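Local coordinates for penicillin-binding protein A (Mycobacterium tuberculosis, PDB 3UN7) that probably cross-links the peptidoglycan of the cell wall as a D,D-transpeptidase, takes part in the regulation of cell length and binds penicillin, at residues A[189-197]-A[409-417]; A[243-251]-A[372-380]. One frame throughout, in Å; residues are numbered along the deposited sequence.

Contact 1: residues A[189-197]-A[409-417]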
ATOM      1  N   TYR A 189      -7.046   1.917   7.085  1.00 33.24           N
ATOM      2  CA  TYR A 189      -8.091   0.896   7.146  1.00 33.37           C
ATOM      3  C   TYR A 189      -7.723  -0.071   8.240  1.00 32.74           C
ATOM      4  O   TYR A 189      -6.540  -0.252   8.503  1.00 32.81           O
ATOM      5  CB  TYR A 189      -8.128   0.110   5.837  1.00 33.12           C
ATOM      6  CG  TYR A 189      -8.427   0.945   4.629  1.00 34.18           C
ATOM      7  CD1 TYR A 189      -9.751   1.118   4.192  1.00 34.85           C
ATOM      8  CD2 TYR A 189      -7.404   1.570   3.921  1.00 31.17           C
ATOM      9  CE1 TYR A 189     -10.039   1.893   3.071  1.00 35.37           C
ATOM     10  CE2 TYR A 189      -7.678   2.341   2.796  1.00 32.65           C
ATOM     11  CZ  TYR A 189      -8.996   2.494   2.375  1.00 34.66           C
ATOM     12  OH  TYR A 189      -9.270   3.250   1.264  1.00 34.76           O
ATOM     13  N   PRO A 190      -8.719  -0.712   8.880  1.00 32.95           N
ATOM     14  CA  PRO A 190      -8.333  -1.810   9.770  1.00 32.53           C
ATOM     15  C   PRO A 190      -7.638  -2.888   8.941  1.00 31.59           C
ATOM     16  O   PRO A 190      -8.124  -3.211   7.856  1.00 30.91           O
ATOM     17  CB  PRO A 190      -9.674  -2.333  10.309  1.00 33.26           C
ATOM     18  CG  PRO A 190     -10.650  -1.222  10.086  1.00 34.65           C
ATOM     19  CD  PRO A 190     -10.177  -0.480   8.869  1.00 33.70           C
ATOM     20  N   PRO A 191      -6.488  -3.402   9.417  1.00 30.97           N
ATOM     21  CA  PRO A 191      -5.773  -4.469   8.713  1.00 30.61           C
ATOM     22  C   PRO A 191      -6.393  -5.860   8.931  1.00 31.57           C
ATOM     23  O   PRO A 191      -6.109  -6.792   8.172  1.00 30.59           O
ATOM     24  CB  PRO A 191      -4.381  -4.407   9.337  1.00 29.96           C
ATOM     25  CG  PRO A 191      -4.664  -3.979  10.766  1.00 30.64           C
ATOM     26  CD  PRO A 191      -5.763  -2.959  10.625  1.00 31.00           C
ATOM     27  N   GLY A 192      -7.231  -5.994   9.956  1.00 31.90           N
ATOM     28  CA  GLY A 192      -7.868  -7.272  10.248  1.00 33.08           C
ATOM     29  C   GLY A 192      -6.883  -8.417  10.408  1.00 33.13           C
ATOM     30  O   GLY A 192      -5.842  -8.259  11.038  1.00 32.38           O
ATOM     31  N   SER A 193      -7.222  -9.568   9.825  1.00 34.24           N
ATOM     32  CA  SER A 193      -6.411 -10.786   9.908  1.00 35.59           C
ATOM     33  C   SER A 193      -4.957 -10.637   9.454  1.00 35.01           C
ATOM     34  O   SER A 193      -4.097 -11.400   9.903  1.00 34.85           O
ATOM     35  CB  SER A 193      -7.067 -11.907   9.094  1.00 36.68           C
ATOM     36  OG  SER A 193      -8.366 -12.154   9.588  1.00 40.70           O
ATOM     37  N   THR A 194      -4.674  -9.682   8.565  1.00 34.16           N
ATOM     38  CA  THR A 194      -3.279  -9.469   8.137  1.00 33.41           C
ATOM     39  C   THR A 194      -2.381  -9.073   9.324  1.00 33.21           C
ATOM     40  O   THR A 194      -1.170  -9.329   9.320  1.00 32.08           O
ATOM     41  CB  THR A 194      -3.120  -8.406   7.003  1.00 33.00           C
ATOM     42  OG1 THR A 194      -3.736  -7.170   7.380  1.00 33.92           O
ATOM     43  CG2 THR A 194      -3.692  -8.904   5.663  1.00 32.99           C
ATOM     44  N   PHE A 195      -2.994  -8.452  10.336  1.00 32.92           N
ATOM     45  CA  PHE A 195      -2.273  -7.980  11.521  1.00 33.07           C
ATOM     46  C   PHE A 195      -1.760  -9.106  12.416  1.00 33.45           C
ATOM     47  O   PHE A 195      -0.877  -8.883  13.244  1.00 33.57           O
ATOM     48  CB  PHE A 195      -3.124  -7.006  12.342  1.00 32.90           C
ATOM     49  CG  PHE A 195      -2.307  -6.039  13.155  1.00 33.42           C
ATOM     50  CD1 PHE A 195      -1.484  -5.108  12.526  1.00 32.20           C
ATOM     51  CD2 PHE A 195      -2.323  -6.080  14.541  1.00 32.44           C
ATOM     52  CE1 PHE A 195      -0.720  -4.225  13.269  1.00 34.20           C
ATOM     53  CE2 PHE A 195      -1.550  -5.195  15.285  1.00 32.92           C
ATOM     54  CZ  PHE A 195      -0.756  -4.263  14.639  1.00 33.23           C
ATOM     55  N   LYS A 196      -2.282 -10.316  12.227  1.00 33.64           N
ATOM     56  CA  LYS A 196      -1.750 -11.496  12.920  1.00 33.92           C
ATOM     57  C   LYS A 196      -0.268 -11.713  12.590  1.00 33.49           C
ATOM     58  O   LYS A 196       0.438 -12.420  13.297  1.00 34.08           O
ATOM     59  CB  LYS A 196      -2.575 -12.741  12.593  1.00 34.10           C
ATOM     60  CG  LYS A 196      -4.041 -12.621  12.958  1.00 35.26           C
ATOM     61  CD  LYS A 196      -4.851 -13.789  12.398  1.00 37.93           C
ATOM     62  CE  LYS A 196      -6.309 -13.698  12.805  1.00 38.89           C
ATOM     63  NZ  LYS A 196      -7.155 -14.617  11.983  1.00 42.02           N
ATOM     64  N   VAL A 197       0.206 -11.094  11.513  1.00 32.70           N
ATOM     65  CA  VAL A 197       1.637 -11.087  11.224  1.00 32.38           C
ATOM     66  C   VAL A 197       2.379 -10.334  12.342  1.00 32.54           C
ATOM     67  O   VAL A 197       3.426 -10.776  12.809  1.00 32.34           O
ATOM     68  CB  VAL A 197       1.937 -10.447   9.847  1.00 32.52           C
ATOM     69  CG1 VAL A 197       3.434 -10.239   9.660  1.00 32.70           C
ATOM     70  CG2 VAL A 197       1.367 -11.317   8.709  1.00 30.01           C
ATOM     71  N   PRO A 409     -20.218  -5.456   4.854  1.00 48.89           N
ATOM     72  CA  PRO A 409     -19.252  -6.388   4.273  1.00 47.07           C
ATOM     73  C   PRO A 409     -17.839  -5.946   4.653  1.00 44.29           C
ATOM     74  O   PRO A 409     -17.481  -4.792   4.422  1.00 44.18           O
ATOM     75  CB  PRO A 409     -19.463  -6.230   2.758  1.00 46.90           C
ATOM     76  CG  PRO A 409     -20.821  -5.670   2.604  1.00 48.72           C
ATOM     77  CD  PRO A 409     -21.084  -4.844   3.823  1.00 49.75           C
ATOM     78  N   PRO A 410     -17.071  -6.827   5.298  1.00 42.52           N
ATOM     79  CA  PRO A 410     -15.697  -6.501   5.671  1.00 40.17           C
ATOM     80  C   PRO A 410     -14.786  -6.271   4.465  1.00 38.23           C
ATOM     81  O   PRO A 410     -15.121  -6.675   3.355  1.00 37.79           O
ATOM     82  CB  PRO A 410     -15.255  -7.744   6.447  1.00 40.15           C
ATOM     83  CG  PRO A 410     -16.536  -8.341   6.949  1.00 41.97           C
ATOM     84  CD  PRO A 410     -17.469  -8.150   5.809  1.00 42.96           C
ATOM     85  N   HIS A 411     -13.652  -5.610   4.697  1.00 36.07           N
ATOM     86  CA  HIS A 411     -12.622  -5.430   3.681  1.00 34.55           C
ATOM     87  C   HIS A 411     -11.883  -6.739   3.434  1.00 33.99           C
ATOM     88  O   HIS A 411     -11.839  -7.595   4.310  1.00 34.04           O
ATOM     89  CB  HIS A 411     -11.605  -4.386   4.138  1.00 33.68           C
ATOM     90  CG  HIS A 411     -12.196  -3.041   4.432  1.00 35.03           C
ATOM     91  ND1 HIS A 411     -13.182  -2.473   3.656  1.00 36.21           N
ATOM     92  CD2 HIS A 411     -11.919  -2.140   5.407  1.00 35.21           C
ATOM     93  CE1 HIS A 411     -13.500  -1.288   4.151  1.00 37.72           C
ATOM     94  NE2 HIS A 411     -12.746  -1.062   5.211  1.00 34.47           N
ATOM     95  N   ALA A 412     -11.277  -6.881   2.257  1.00 32.97           N
ATOM     96  CA  ALA A 412     -10.476  -8.065   1.959  1.00 31.97           C
ATOM     97  C   ALA A 412      -9.069  -7.590   1.683  1.00 31.39           C
ATOM     98  O   ALA A 412      -8.870  -6.708   0.851  1.00 30.82           O
ATOM     99  CB  ALA A 412     -11.028  -8.791   0.759  1.00 32.38           C
ATOM    100  N   TRP A 413      -8.110  -8.176   2.394  1.00 29.98           N
ATOM    101  CA  TRP A 413      -6.708  -7.830   2.283  1.00 29.92           C
ATOM    102  C   TRP A 413      -5.921  -9.034   1.794  1.00 29.72           C
ATOM    103  O   TRP A 413      -6.242 -10.174   2.140  1.00 29.93           O
ATOM    104  CB  TRP A 413      -6.136  -7.507   3.654  1.00 29.59           C
ATOM    105  CG  TRP A 413      -6.392  -6.153   4.251  1.00 29.79           C
ATOM    106  CD1 TRP A 413      -7.338  -5.839   5.185  1.00 30.40           C
ATOM    107  CD2 TRP A 413      -5.615  -4.959   4.046  1.00 29.49           C
ATOM    108  NE1 TRP A 413      -7.231  -4.510   5.544  1.00 30.47           N
ATOM    109  CE2 TRP A 413      -6.168  -3.954   4.872  1.00 29.30           C
ATOM    110  CE3 TRP A 413      -4.514  -4.642   3.231  1.00 29.72           C
ATOM    111  CZ2 TRP A 413      -5.665  -2.639   4.903  1.00 30.82           C
ATOM    112  CZ3 TRP A 413      -4.001  -3.322   3.263  1.00 30.10           C
ATOM    113  CH2 TRP A 413      -4.580  -2.345   4.096  1.00 29.55           C
ATOM    114  N   TYR A 414      -4.858  -8.763   1.040  1.00 29.21           N
ATOM    115  CA  TYR A 414      -3.830  -9.756   0.729  1.00 28.91           C
ATOM    116  C   TYR A 414      -2.505  -9.028   0.826  1.00 28.94           C
ATOM    117  O   TYR A 414      -2.323  -7.999   0.193  1.00 29.16           O
ATOM    118  CB  TYR A 414      -4.019 -10.270  -0.690  1.00 29.66           C
ATOM    119  CG  TYR A 414      -3.060 -11.353  -1.177  1.00 29.67           C
ATOM    120  CD1 TYR A 414      -3.196 -12.681  -0.761  1.00 29.61           C
ATOM    121  CD2 TYR A 414      -2.067 -11.052  -2.113  1.00 30.11           C
ATOM    122  CE1 TYR A 414      -2.349 -13.679  -1.250  1.00 29.26           C
ATOM    123  CE2 TYR A 414      -1.224 -12.022  -2.604  1.00 29.06           C
ATOM    124  CZ  TYR A 414      -1.354 -13.326  -2.161  1.00 30.65           C
ATOM    125  OH  TYR A 414      -0.507 -14.265  -2.675  1.00 32.91           O
ATOM    126  N   ILE A 415      -1.589  -9.539   1.640  1.00 28.78           N
ATOM    127  CA  ILE A 415      -0.222  -9.028   1.651  1.00 28.13           C
ATOM    128  C   ILE A 415       0.725 -10.182   1.337  1.00 28.52           C
ATOM    129  O   ILE A 415       0.472 -11.314   1.749  1.00 28.16           O
ATOM    130  CB  ILE A 415       0.152  -8.284   2.963  1.00 27.80           C
ATOM    131  CG1 ILE A 415       0.049  -9.197   4.195  1.00 29.33           C
ATOM    132  CG2 ILE A 415      -0.754  -7.051   3.152  1.00 26.64           C
ATOM    133  CD1 ILE A 415       0.731  -8.607   5.442  1.00 27.55           C
ATOM    134  N   ALA A 416       1.788  -9.904   0.581  1.00 28.26           N
ATOM    135  CA  ALA A 416       2.588 -11.005   0.041  1.00 29.84           C
ATOM    136  C   ALA A 416       3.940 -10.566  -0.460  1.00 29.94           C
ATOM    137  O   ALA A 416       4.177  -9.384  -0.684  1.00 30.54           O
ATOM    138  CB  ALA A 416       1.820 -11.729  -1.080  1.00 29.98           C
ATOM    139  N   PHE A 417       4.839 -11.533  -0.591  1.00 30.82           N
ATOM    140  CA  PHE A 417       6.107 -11.311  -1.267  1.00 30.95           C
ATOM    141  C   PHE A 417       6.567 -12.570  -1.991  1.00 31.89           C
ATOM    142  O   PHE A 417       6.112 -13.667  -1.686  1.00 31.94           O
ATOM    143  CB  PHE A 417       7.168 -10.730  -0.317  1.00 30.20           C
ATOM    144  CG  PHE A 417       7.493 -11.594   0.860  1.00 30.76           C
ATOM    145  CD1 PHE A 417       8.536 -12.518   0.789  1.00 30.51           C
ATOM    146  CD2 PHE A 417       6.796 -11.451   2.068  1.00 27.95           C
ATOM    147  CE1 PHE A 417       8.865 -13.303   1.901  1.00 29.84           C
ATOM    148  CE2 PHE A 417       7.123 -12.229   3.179  1.00 28.08           C
ATOM    149  CZ  PHE A 417       8.161 -13.155   3.094  1.00 28.70           C
TER
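The loop carrying Pro190 and the short 3-10 turn carrying Thr194 run over strand 411-417, the CA atoms of Thr194 and Trp413 lying 7.0 Å apart and those of Pro190 and His411 8.3 Å. Trp413 is central. Its indole NE1 donates to Pro190 O at 2.8 Å with an N-H...O angle of 151°; the donor lies in the carbonyl plane, on a lone pair, while the oxygen sits 17° out of the indole plane. Beside this bond, Trp413 CD1 comes to 3.4 Å from Pro191 O. Thr194 stands across the tryptophan, its OG1 over one face towards the rim. With chi1 at 54°, that hydroxyl lies between backbone N and carbonyl carbon, from where it donates to Pro191 O in a short bond; the same oxygen also receives Thr194 N from the same face of its plane. Asn320 of helix 317-328 is a further partner of OG1. The methyl of Thr194 packs on the strand, CG2 lying 3.5 Å from Trp413 CB and 4.0 Å from Ile415 CG1. Val197 extends this apolar edge towards Ile415 CD1. At the other end, Tyr189 presents its ring edge to the face of His411 in a T-shaped pair, centroids 5.6 Å apart, and its CB touches Trp413 CZ2. The tyrosine is held at its hydroxyl by Glu432 and the histidine at ND1 by Asn433 N; His411 also stacks on His401. The segment thus held against an inner strand of the five-stranded antiparallel sheet bears the Ser-x-x-Lys motif of the penicillin-binding transpeptidase fold, Ser193, the probable acyl-ester nucleophile, and Lys196, whose NZ bonds Ser252 and Asn254 of the Ser-x-Asn motif.

Contact 2: residues A[243-251]-A[372-380]; sequences VSLREAFVK and ELMVGAEKV
Apolar packing dominates where Phe249, Val250 and Leu373 meet between helices 245-251 and 372-379, whose axes cross at an angle of 48°. Leu373 CB lies over one face of the Phe249 ring, 3.9 Å from its centroid, a CH-pi contact offset towards the rim. Phe249 CG is anti to the backbone N (chi1 -173°), which carries the ring over to the second helix, where CZ meets Met374 CG at 3.9 Å and CE2 nears Ala377 CB. Val250 presses on bare backbone: CG1 lies 3.6 Å from both Leu373 O and Ala377 N, close beside Gly376, and CG2 meets Val380 CG2. Arg246 and Leu373 lie antiparallel alongside one another, Arg246 CG 3.6 Å from Leu373 CD2.

The polar part is looser. The arginine chain bends at chi2 (-112°) and brings NH2 within 3.8 Å of Gly376 CA, with Val250 CG1 over one guanidinium face. Arg246 NH1 and Glu372 OE1 remain 4.4 Å apart, too far for a salt bridge, and Glu210 brings a like charge near the glutamate. No hydrogen bond crosses between the two segments; Ser244 OG caps helix 245-251 by accepting from Glu247 N.

Helix 364-379 packs against edge strand 393-399 of the transpeptidase sheet and helix 245-251 on helices 196-205 and 254-264, placing the Phe249 side chain about 9 Å from that of Ser193, the probable nucleophile.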
ATOM      1  N   VAL A 243      -4.268 -26.207  18.976  1.00 42.12           N
ATOM      2  CA  VAL A 243      -3.454 -26.315  17.760  1.00 42.10           C
ATOM      3  C   VAL A 243      -2.147 -25.556  17.965  1.00 41.15           C
ATOM      4  O   VAL A 243      -2.071 -24.663  18.809  1.00 40.44           O
ATOM      5  CB  VAL A 243      -4.158 -25.753  16.488  1.00 42.16           C
ATOM      6  CG1 VAL A 243      -5.316 -26.676  16.027  1.00 43.93           C
ATOM      7  CG2 VAL A 243      -4.627 -24.328  16.708  1.00 41.87           C
ATOM      8  N   SER A 244      -1.130 -25.921  17.191  1.00 40.05           N
ATOM      9  CA  SER A 244       0.143 -25.218  17.225  1.00 39.24           C
ATOM     10  C   SER A 244      -0.035 -23.789  16.719  1.00 38.44           C
ATOM     11  O   SER A 244      -0.914 -23.520  15.898  1.00 37.78           O
ATOM     12  CB  SER A 244       1.174 -25.949  16.365  1.00 39.28           C
ATOM     13  OG  SER A 244       0.873 -25.806  14.980  1.00 37.48           O
ATOM     14  N   LEU A 245       0.803 -22.880  17.212  1.00 38.40           N
ATOM     15  CA  LEU A 245       0.876 -21.520  16.689  1.00 37.63           C
ATOM     16  C   LEU A 245       0.996 -21.546  15.158  1.00 37.50           C
ATOM     17  O   LEU A 245       0.285 -20.815  14.485  1.00 37.51           O
ATOM     18  CB  LEU A 245       2.052 -20.760  17.331  1.00 37.77           C
ATOM     19  CG  LEU A 245       2.234 -19.245  17.140  1.00 37.19           C
ATOM     20  CD1 LEU A 245       3.031 -18.657  18.307  1.00 37.01           C
ATOM     21  CD2 LEU A 245       2.930 -18.957  15.840  1.00 39.38           C
ATOM     22  N   ARG A 246       1.865 -22.392  14.608  1.00 37.60           N
ATOM     23  CA  ARG A 246       1.993 -22.486  13.143  1.00 38.24           C
ATOM     24  C   ARG A 246       0.655 -22.821  12.485  1.00 38.34           C
ATOM     25  O   ARG A 246       0.264 -22.191  11.495  1.00 38.22           O
ATOM     26  CB  ARG A 246       3.072 -23.497  12.709  1.00 38.86           C
ATOM     27  CG  ARG A 246       3.133 -23.727  11.183  1.00 40.64           C
ATOM     28  CD  ARG A 246       2.690 -25.149  10.756  1.00 47.01           C
ATOM     29  NE  ARG A 246       2.218 -25.247   9.364  1.00 48.96           N
ATOM     30  CZ  ARG A 246       2.902 -24.837   8.292  1.00 50.70           C
ATOM     31  NH1 ARG A 246       4.102 -24.273   8.418  1.00 51.71           N
ATOM     32  NH2 ARG A 246       2.378 -24.977   7.079  1.00 51.98           N
ATOM     33  N   GLU A 247      -0.029 -23.828  13.018  1.00 38.39           N
ATOM     34  CA  GLU A 247      -1.309 -24.231  12.467  1.00 39.04           C
ATOM     35  C   GLU A 247      -2.327 -23.083  12.531  1.00 38.29           C
ATOM     36  O   GLU A 247      -2.994 -22.800  11.537  1.00 38.06           O
ATOM     37  CB  GLU A 247      -1.832 -25.486  13.166  1.00 39.79           C
ATOM     38  CG  GLU A 247      -2.987 -26.149  12.438  1.00 42.11           C
ATOM     39  CD  GLU A 247      -3.290 -27.553  12.943  1.00 44.30           C
ATOM     40  OE1 GLU A 247      -3.175 -27.800  14.166  1.00 44.96           O
ATOM     41  OE2 GLU A 247      -3.648 -28.408  12.108  1.00 47.34           O
ATOM     42  N   ALA A 248      -2.422 -22.420  13.684  1.00 37.87           N
ATOM     43  CA  ALA A 248      -3.333 -21.280  13.856  1.00 38.08           C
ATOM     44  C   ALA A 248      -3.031 -20.165  12.853  1.00 37.95           C
ATOM     45  O   ALA A 248      -3.950 -19.540  12.309  1.00 38.09           O
ATOM     46  CB  ALA A 248      -3.260 -20.734  15.278  1.00 37.87           C
ATOM     47  N   PHE A 249      -1.748 -19.915  12.608  1.00 37.59           N
ATOM     48  CA  PHE A 249      -1.370 -18.876  11.649  1.00 37.72           C
ATOM     49  C   PHE A 249      -1.832 -19.228  10.238  1.00 37.92           C
ATOM     50  O   PHE A 249      -2.479 -18.418   9.578  1.00 37.14           O
ATOM     51  CB  PHE A 249       0.146 -18.628  11.660  1.00 37.45           C
ATOM     52  CG  PHE A 249       0.574 -17.460  10.820  1.00 37.29           C
ATOM     53  CD1 PHE A 249       0.733 -16.205  11.393  1.00 36.91           C
ATOM     54  CD2 PHE A 249       0.812 -17.611   9.448  1.00 38.15           C
ATOM     55  CE1 PHE A 249       1.135 -15.123  10.625  1.00 37.32           C
ATOM     56  CE2 PHE A 249       1.200 -16.523   8.663  1.00 36.86           C
ATOM     57  CZ  PHE A 249       1.363 -15.283   9.258  1.00 36.72           C
ATOM     58  N   VAL A 250      -1.499 -20.427   9.766  1.00 38.39           N
ATOM     59  CA  VAL A 250      -1.839 -20.769   8.389  1.00 39.28           C
ATOM     60  C   VAL A 250      -3.351 -20.871   8.194  1.00 39.79           C
ATOM     61  O   VAL A 250      -3.875 -20.461   7.158  1.00 39.50           O
ATOM     62  CB  VAL A 250      -1.049 -22.000   7.826  1.00 40.03           C
ATOM     63  CG1 VAL A 250       0.434 -21.863   8.139  1.00 38.94           C
ATOM     64  CG2 VAL A 250      -1.581 -23.286   8.359  1.00 41.26           C
ATOM     65  N   LYS A 251      -4.050 -21.377   9.207  1.00 40.67           N
ATOM     66  CA  LYS A 251      -5.506 -21.441   9.182  1.00 41.96           C
ATOM     67  C   LYS A 251      -6.136 -20.095   9.536  1.00 42.36           C
ATOM     68  O   LYS A 251      -7.322 -19.879   9.285  1.00 43.49           O
ATOM     69  CB  LYS A 251      -6.008 -22.535  10.119  1.00 42.20           C
ATOM     70  CG  LYS A 251      -5.746 -23.954   9.597  1.00 43.80           C
ATOM     71  CD  LYS A 251      -6.477 -24.983  10.442  1.00 46.62           C
ATOM     72  CE  LYS A 251      -7.176 -26.002   9.557  1.00 49.18           C
ATOM     73  NZ  LYS A 251      -8.128 -26.841  10.340  1.00 51.14           N
ATOM     74  N   GLU A 372       8.313 -18.497   6.609  1.00 36.56           N
ATOM     75  CA  GLU A 372       7.875 -19.890   6.583  1.00 37.47           C
ATOM     76  C   GLU A 372       6.377 -20.007   6.903  1.00 36.60           C
ATOM     77  O   GLU A 372       5.645 -20.752   6.249  1.00 36.21           O
ATOM     78  CB  GLU A 372       8.729 -20.672   7.581  1.00 39.01           C
ATOM     79  CG  GLU A 372       8.222 -22.034   8.031  1.00 44.16           C
ATOM     80  CD  GLU A 372       8.736 -22.384   9.437  1.00 49.49           C
ATOM     81  OE1 GLU A 372       7.951 -22.989  10.221  1.00 49.00           O
ATOM     82  OE2 GLU A 372       9.911 -22.029   9.753  1.00 49.99           O
ATOM     83  N   LEU A 373       5.925 -19.246   7.892  1.00 35.42           N
ATOM     84  CA  LEU A 373       4.510 -19.218   8.259  1.00 34.58           C
ATOM     85  C   LEU A 373       3.656 -18.709   7.094  1.00 33.63           C
ATOM     86  O   LEU A 373       2.597 -19.255   6.794  1.00 33.80           O
ATOM     87  CB  LEU A 373       4.314 -18.338   9.507  1.00 33.77           C
ATOM     88  CG  LEU A 373       4.836 -18.936  10.824  1.00 35.83           C
ATOM     89  CD1 LEU A 373       4.556 -18.035  12.029  1.00 37.68           C
ATOM     90  CD2 LEU A 373       4.213 -20.284  11.064  1.00 35.47           C
ATOM     91  N   MET A 374       4.145 -17.663   6.445  1.00 32.60           N
ATOM     92  CA  MET A 374       3.469 -17.041   5.318  1.00 32.23           C
ATOM     93  C   MET A 374       3.516 -17.891   4.049  1.00 32.37           C
ATOM     94  O   MET A 374       2.562 -17.901   3.271  1.00 32.93           O
ATOM     95  CB  MET A 374       4.034 -15.631   5.094  1.00 31.38           C
ATOM     96  CG  MET A 374       3.598 -14.661   6.170  1.00 30.70           C
ATOM     97  SD  MET A 374       4.354 -13.022   6.000  1.00 32.05           S
ATOM     98  CE  MET A 374       3.495 -12.376   4.557  1.00 30.11           C
ATOM     99  N   VAL A 375       4.605 -18.619   3.846  1.00 32.53           N
ATOM    100  CA  VAL A 375       4.632 -19.651   2.787  1.00 32.96           C
ATOM    101  C   VAL A 375       3.540 -20.710   3.048  1.00 33.25           C
ATOM    102  O   VAL A 375       2.818 -21.128   2.130  1.00 32.91           O
ATOM    103  CB  VAL A 375       6.028 -20.307   2.640  1.00 33.31           C
ATOM    104  CG1 VAL A 375       5.961 -21.582   1.784  1.00 34.41           C
ATOM    105  CG2 VAL A 375       7.016 -19.299   2.020  1.00 33.51           C
ATOM    106  N   GLY A 376       3.401 -21.108   4.311  1.00 33.69           N
ATOM    107  CA  GLY A 376       2.363 -22.067   4.696  1.00 33.84           C
ATOM    108  C   GLY A 376       0.961 -21.524   4.466  1.00 33.40           C
ATOM    109  O   GLY A 376       0.107 -22.231   3.930  1.00 33.73           O
ATOM    110  N   ALA A 377       0.714 -20.282   4.891  1.00 32.52           N
ATOM    111  CA  ALA A 377      -0.593 -19.635   4.681  1.00 32.81           C
ATOM    112  C   ALA A 377      -0.956 -19.520   3.193  1.00 34.03           C
ATOM    113  O   ALA A 377      -2.115 -19.736   2.811  1.00 34.70           O
ATOM    114  CB  ALA A 377      -0.616 -18.270   5.326  1.00 31.48           C
ATOM    115  N   GLU A 378       0.022 -19.189   2.351  1.00 33.60           N
ATOM    116  CA  GLU A 378      -0.261 -19.065   0.923  1.00 35.49           C
ATOM    117  C   GLU A 378      -0.800 -20.388   0.384  1.00 37.49           C
ATOM    118  O   GLU A 378      -1.759 -20.406  -0.387  1.00 37.89           O
ATOM    119  CB  GLU A 378       0.979 -18.628   0.138  1.00 34.35           C
ATOM    120  CG  GLU A 378       0.864 -18.813  -1.390  1.00 35.82           C
ATOM    121  CD  GLU A 378       0.004 -17.759  -2.095  1.00 35.36           C
ATOM    122  OE1 GLU A 378      -0.577 -16.866  -1.429  1.00 35.86           O
ATOM    123  OE2 GLU A 378      -0.086 -17.822  -3.341  1.00 35.75           O
ATOM    124  N   LYS A 379      -0.197 -21.487   0.829  1.00 39.87           N
ATOM    125  CA  LYS A 379      -0.531 -22.828   0.332  1.00 43.18           C
ATOM    126  C   LYS A 379      -1.912 -23.300   0.766  1.00 44.89           C
ATOM    127  O   LYS A 379      -2.545 -24.097   0.083  1.00 46.48           O
ATOM    128  CB  LYS A 379       0.527 -23.830   0.768  1.00 43.56           C
ATOM    129  CG  LYS A 379       1.790 -23.753  -0.040  1.00 45.16           C
ATOM    130  CD  LYS A 379       2.831 -24.749   0.457  1.00 48.44           C
ATOM    131  CE  LYS A 379       4.120 -24.674  -0.364  1.00 50.80           C
ATOM    132  NZ  LYS A 379       3.949 -25.283  -1.717  1.00 52.41           N
ATOM    133  N   VAL A 380      -2.374 -22.793   1.898  1.00 45.64           N
ATOM    134  CA  VAL A 380      -3.698 -23.110   2.410  1.00 47.52           C
ATOM    135  C   VAL A 380      -4.791 -22.393   1.606  1.00 48.02           C
ATOM    136  O   VAL A 380      -5.709 -23.036   1.091  1.00 49.23           O
ATOM    137  CB  VAL A 380      -3.772 -22.794   3.925  1.00 46.86           C
ATOM    138  CG1 VAL A 380      -5.181 -22.396   4.367  1.00 48.29           C
ATOM    139  CG2 VAL A 380      -3.264 -23.993   4.709  1.00 47.68           C
TER

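How the contacts relate
Along the chain, segment 189-197 comes first, followed by 243-251, 372-380 and 409-417. Contact 2 therefore closes an inner loop of 120 residues, and contact 1 closes the outer one around it. Their centres lie 15 Å apart, yet they touch directly. Tyr414 OH and Glu378 OE1 probably share a hydrogen bond at 2.9 Å, and Phe417 CE2 packs on Met374 CE, joining strand 411-418 to helix 364-379. On the other segments, Lys196 O and Val197 CG2 pack on the Phe249 ring. Together they tie the start of helix 196-205, with the probable nucleophile just ahead, to both the sheet and the surrounding helices.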